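Local coordinates for protein Dye type peroxidase A (Streptomyces lividans 1326, PDB 6GZW) that probably uses a bound haem to reduce hydrogen peroxide while oxidising dyes and similar substrates, as in other dye-decolourising peroxidases, at residues F86-S91 / G124-Q129; Y220-R225 / S355-V360. All blocks are in the same frame, centred on the assembly; numbering follows the deposited sequence.

Contact 1 (F86-S91 / G124-Q129); sequences FGFGHS and GDLWVQ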
# COMPACT_ATOMS: atom_id res chain seq x y z
N PHE A 86 -7.24 -12.59 -15.15
CA PHE A 86 -6.20 -12.89 -16.12
C PHE A 86 -6.51 -12.36 -17.51
O PHE A 86 -7.65 -12.54 -18.00
CB PHE A 86 -6.03 -14.42 -16.23
CG PHE A 86 -5.75 -15.11 -14.91
CD1 PHE A 86 -4.45 -15.11 -14.36
CD2 PHE A 86 -6.77 -15.72 -14.18
CE1 PHE A 86 -4.19 -15.72 -13.16
CE2 PHE A 86 -6.51 -16.33 -12.95
CZ PHE A 86 -5.21 -16.33 -12.44
N GLY A 87 -5.50 -11.80 -18.20
CA GLY A 87 -5.65 -11.37 -19.59
C GLY A 87 -4.45 -11.69 -20.47
O GLY A 87 -3.37 -12.02 -19.96
N PHE A 88 -4.66 -11.58 -21.78
CA PHE A 88 -3.66 -11.83 -22.81
C PHE A 88 -3.44 -10.58 -23.65
O PHE A 88 -4.43 -9.95 -24.09
CB PHE A 88 -4.11 -12.98 -23.74
CG PHE A 88 -4.42 -14.25 -23.02
CD1 PHE A 88 -5.66 -14.43 -22.41
CD2 PHE A 88 -3.47 -15.24 -22.90
CE1 PHE A 88 -5.95 -15.58 -21.71
CE2 PHE A 88 -3.75 -16.39 -22.21
CZ PHE A 88 -4.99 -16.57 -21.61
N GLY A 89 -2.19 -10.22 -23.91
CA GLY A 89 -1.85 -9.05 -24.70
C GLY A 89 -1.70 -9.44 -26.16
O GLY A 89 -1.60 -10.63 -26.49
N HIS A 90 -1.64 -8.41 -27.01
CA HIS A 90 -1.39 -8.57 -28.45
C HIS A 90 -0.18 -9.46 -28.73
O HIS A 90 -0.27 -10.38 -29.57
CB HIS A 90 -1.23 -7.19 -29.08
CG HIS A 90 -1.06 -7.19 -30.57
ND1 HIS A 90 0.16 -7.40 -31.18
CD2 HIS A 90 -1.95 -6.94 -31.56
CE1 HIS A 90 0.00 -7.31 -32.49
NE2 HIS A 90 -1.26 -7.02 -32.75
N SER A 91 0.92 -9.24 -28.01
CA SER A 91 2.17 -9.96 -28.24
C SER A 91 2.08 -11.45 -27.95
O SER A 91 2.81 -12.23 -28.54
CB SER A 91 3.30 -9.33 -27.42
OG SER A 91 2.96 -9.32 -26.05
N GLY A 124 2.87 -6.36 -22.63
CA GLY A 124 3.20 -7.66 -22.04
C GLY A 124 2.39 -8.76 -22.65
O GLY A 124 1.29 -8.53 -23.15
N ASP A 125 2.93 -9.98 -22.60
CA ASP A 125 2.18 -11.14 -23.09
C ASP A 125 0.96 -11.46 -22.25
O ASP A 125 -0.11 -11.82 -22.81
CB ASP A 125 3.06 -12.40 -23.15
CG ASP A 125 4.23 -12.29 -24.17
OD1 ASP A 125 4.12 -11.56 -25.20
OD2 ASP A 125 5.27 -12.96 -23.90
N LEU A 126 1.10 -11.34 -20.91
CA LEU A 126 0.08 -11.78 -19.97
C LEU A 126 -0.11 -10.73 -18.89
O LEU A 126 0.87 -10.13 -18.45
CB LEU A 126 0.48 -13.09 -19.29
CG LEU A 126 0.53 -14.32 -20.20
CD1 LEU A 126 1.31 -15.42 -19.52
CD2 LEU A 126 -0.88 -14.77 -20.58
N TRP A 127 -1.34 -10.56 -18.43
CA TRP A 127 -1.63 -9.60 -17.35
C TRP A 127 -2.40 -10.30 -16.25
O TRP A 127 -3.27 -11.11 -16.52
CB TRP A 127 -2.45 -8.47 -17.93
CG TRP A 127 -2.92 -7.39 -17.00
CD1 TRP A 127 -2.18 -6.36 -16.44
CD2 TRP A 127 -4.26 -7.21 -16.53
NE1 TRP A 127 -2.99 -5.56 -15.69
CE2 TRP A 127 -4.28 -6.05 -15.73
CE3 TRP A 127 -5.47 -7.91 -16.75
CZ2 TRP A 127 -5.45 -5.57 -15.12
CZ3 TRP A 127 -6.64 -7.44 -16.12
CH2 TRP A 127 -6.63 -6.27 -15.34
N VAL A 128 -2.06 -10.00 -14.99
CA VAL A 128 -2.85 -10.46 -13.86
C VAL A 128 -3.18 -9.28 -12.97
O VAL A 128 -2.29 -8.45 -12.68
CB VAL A 128 -2.10 -11.52 -13.01
CG1 VAL A 128 -3.04 -12.10 -11.96
CG2 VAL A 128 -1.53 -12.60 -13.91
N GLN A 129 -4.45 -9.21 -12.56
CA GLN A 129 -4.91 -8.21 -11.59
C GLN A 129 -5.26 -8.91 -10.29
O GLN A 129 -6.11 -9.81 -10.25
CB GLN A 129 -6.14 -7.48 -12.13
CG GLN A 129 -6.80 -6.50 -11.15
CD GLN A 129 -8.08 -5.94 -11.71
OE1 GLN A 129 -9.08 -6.68 -11.88
NE2 GLN A 129 -8.08 -4.66 -12.02
O HOH W 1 3.96 -6.91 -25.27
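Gly87 and Trp127 form the hydrogen-bonded pair of an antiparallel ladder in the N-terminal ferredoxin-like half of the Dyp-type peroxidase fold. Gly87 N gives a 2.9 Å bond to Trp127 O, and Trp127 N returns one to Gly87 O. A third backbone bond, from Gly89 N to Asp125 O, is almost straight, 178° at the hydrogen. Glycine suits position 87 because the indole edge stands on this side, Trp127 CE3 4.2 Å from Gly87 N, and a CB would be crowded against it. At Gly89 any CB would run into Gly124 O.

The non-hydrogen-bonded pairs put apolar groups on the other face. Phe86 and Val128 lie side by side, CD1 of the Phe86 ring 3.9 Å from Val128 CG2, and Leu126 CD2 presses 3.5 Å from Phe88 CD2. Helix 43-61 covers this face through Leu49, Leu50 and Trp53.

Further along the chain, Ser91 OG donates to the anti side of Asp125 OD1 over 2.7 Å. The hydroxyl is placed for this by a chi1 of 57°, which sets OG between the backbone N and the carbonyl carbon. The same carboxylate oxygen makes a salt bridge to Arg95, while OD2 accepts from Leu37 N, so the carboxylate is held by Ser91, Arg95 and Leu37 together. An alanine in place of Asp125 is likely to cost Arg95 this countercharge and Ser91 OG and Leu37 N this acceptor. Asp125 and Leu126 together face Phe35 in a classic beta bulge, which interrupts the regular alternation here. One water completes the junction, donating to Ser91 OG at 2.7 Å and accepting from Gly124 N at 2.9 Å.

Contact 2 (Y220-R225 / S355-V360); sequences YVVVRR and SGLFAV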
# COMPACT_ATOMS: atom_id res chain seq x y z
N TYR A 220 -12.45 -6.50 -22.63
CA TYR A 220 -11.14 -5.93 -22.95
C TYR A 220 -10.84 -4.88 -21.87
O TYR A 220 -11.66 -4.02 -21.59
CB TYR A 220 -11.10 -5.31 -24.36
CG TYR A 220 -11.23 -6.42 -25.37
CD1 TYR A 220 -10.11 -7.14 -25.77
CD2 TYR A 220 -12.46 -6.81 -25.84
CE1 TYR A 220 -10.22 -8.22 -26.63
CE2 TYR A 220 -12.58 -7.89 -26.72
CZ TYR A 220 -11.45 -8.57 -27.10
OH TYR A 220 -11.51 -9.64 -27.95
N VAL A 221 -9.65 -5.00 -21.27
CA VAL A 221 -9.18 -4.04 -20.26
C VAL A 221 -8.11 -3.14 -20.88
O VAL A 221 -7.23 -3.60 -21.62
CB VAL A 221 -8.69 -4.76 -18.98
CG1 VAL A 221 -7.46 -5.62 -19.21
CG2 VAL A 221 -8.43 -3.77 -17.85
N VAL A 222 -8.22 -1.84 -20.61
CA VAL A 222 -7.15 -0.89 -20.87
C VAL A 222 -6.69 -0.39 -19.52
O VAL A 222 -7.51 0.13 -18.75
CB VAL A 222 -7.60 0.27 -21.78
CG1 VAL A 222 -6.52 1.34 -21.88
CG2 VAL A 222 -7.98 -0.29 -23.15
N VAL A 223 -5.41 -0.60 -19.22
CA VAL A 223 -4.73 -0.12 -18.02
C VAL A 223 -3.94 1.11 -18.44
O VAL A 223 -3.21 1.06 -19.45
CB VAL A 223 -3.76 -1.19 -17.51
CG1 VAL A 223 -2.96 -0.70 -16.31
CG2 VAL A 223 -4.51 -2.46 -17.19
N ARG A 224 -4.05 2.19 -17.67
CA ARG A 224 -3.19 3.37 -17.84
C ARG A 224 -2.64 3.80 -16.51
O ARG A 224 -3.41 3.99 -15.56
CB ARG A 224 -3.97 4.55 -18.46
CG ARG A 224 -4.70 4.20 -19.76
CD ARG A 224 -3.78 4.00 -20.94
NE ARG A 224 -3.33 5.29 -21.47
CZ ARG A 224 -2.86 5.49 -22.71
NH1 ARG A 224 -2.70 4.47 -23.56
NH2 ARG A 224 -2.53 6.74 -23.08
N ARG A 225 -1.32 3.92 -16.42
CA ARG A 225 -0.67 4.46 -15.24
C ARG A 225 -0.67 5.97 -15.49
O ARG A 225 0.14 6.46 -16.26
CB ARG A 225 0.76 3.93 -15.07
CG ARG A 225 1.45 4.44 -13.80
CD ARG A 225 2.94 4.11 -13.83
NE ARG A 225 3.64 4.57 -12.63
CZ ARG A 225 3.60 3.95 -11.44
NH1 ARG A 225 2.86 2.87 -11.27
NH2 ARG A 225 4.28 4.44 -10.42
N SER A 355 0.86 1.89 -20.26
CA SER A 355 -0.38 1.47 -20.88
C SER A 355 -0.38 -0.03 -21.11
O SER A 355 0.65 -0.61 -21.32
CB SER A 355 -0.54 2.13 -22.23
OG SER A 355 -1.76 1.76 -22.83
N GLY A 356 -1.56 -0.64 -21.10
CA GLY A 356 -1.68 -2.06 -21.48
C GLY A 356 -3.09 -2.27 -21.98
O GLY A 356 -4.02 -1.63 -21.51
N LEU A 357 -3.23 -3.13 -22.98
CA LEU A 357 -4.52 -3.54 -23.53
C LEU A 357 -4.56 -5.06 -23.52
O LEU A 357 -3.71 -5.68 -24.17
CB LEU A 357 -4.69 -3.00 -24.96
CG LEU A 357 -5.78 -3.60 -25.84
CD1 LEU A 357 -7.15 -3.45 -25.22
CD2 LEU A 357 -5.74 -2.96 -27.22
N PHE A 358 -5.47 -5.66 -22.74
CA PHE A 358 -5.51 -7.12 -22.60
C PHE A 358 -6.90 -7.71 -22.86
O PHE A 358 -7.92 -7.07 -22.54
CB PHE A 358 -4.96 -7.55 -21.24
CG PHE A 358 -3.62 -6.94 -20.90
CD1 PHE A 358 -2.44 -7.42 -21.45
CD2 PHE A 358 -3.54 -5.86 -20.03
CE1 PHE A 358 -1.22 -6.85 -21.14
CE2 PHE A 358 -2.32 -5.28 -19.72
CZ PHE A 358 -1.15 -5.77 -20.26
N ALA A 359 -6.90 -8.91 -23.45
CA ALA A 359 -8.12 -9.68 -23.67
C ALA A 359 -8.36 -10.58 -22.47
O ALA A 359 -7.59 -11.53 -22.23
CB ALA A 359 -7.98 -10.53 -24.92
N VAL A 360 -9.43 -10.33 -21.74
CA VAL A 360 -9.72 -11.02 -20.50
C VAL A 360 -10.92 -11.93 -20.79
O VAL A 360 -12.06 -11.46 -20.88
CB VAL A 360 -10.01 -9.98 -19.39
CG1 VAL A 360 -10.57 -10.61 -18.13
CG2 VAL A 360 -8.74 -9.18 -19.07
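Four backbone hydrogen bonds lace Val221 to Phe358 and Val223 to Gly356, two for each pair. Phe358 N to Val221 O (2.9 Å) is fairly straight, whereas the bond from Gly356 N to Val223 O is more bent, 145° at the hydrogen. Between these rungs CA-H groups also lean on the carbonyls, as Ser355 CA does on Val223 O at 3.2 Å.

Apolar contacts are made on both faces. Val221 CG1, held between its backbone N and carbonyl carbon (chi1 66°), touches Phe358 CB and Val360 CG2, each at 3.8 Å. Phe358 meets the methyls of Val221 and Val223 at its ring edge; glycine suits position 356, since with the ring placed as it is a CB would strike Phe358 CE2. On the other face the side chains of Val222 and Leu357 cross at a slant, CG2 of Val222 3.9 Å from CD1 of Leu357, and the small Ala359 leaves room for Tyr220, whose CE1 lies 3.6 Å from Ala359 CB.

The polar side-chain contact joins Arg224 NH1 to Ser355 OG, 3.0 Å apart, with the hydroxyl tilted out of the guanidinium plane. Bends at chi2 and chi3 bring the guanidinium back to the serine, while its NH2 pairs with Asp115 and its NE bonds His352 ND1.

This antiparallel pairing is part of the C-terminal ferredoxin-like sheet of the Dyp-type peroxidase fold, with the side chain of Arg224 about 6 Å from the bound haem.

Following the chain, strand 83-89 leads into helix 90-95, and contact 1 closes a mostly irregular excursion when strand 126-132 returns beside it. Strand 219-228 comes later, and contact 2 closes a far longer loop, holding strands 300-310 and 316-326 and helix 333-343, when strand 350-360 returns. The two closures are in series, neither nested nor crossed. They nevertheless meet in space: strands 83-89 and 350-360 are neighbours, with a probable hydrogen bond from Ala359 N to Phe88 O, and the Trp127 and Phe358 rings stack. One antiparallel sheet thus runs from the N-terminal to the C-terminal family region.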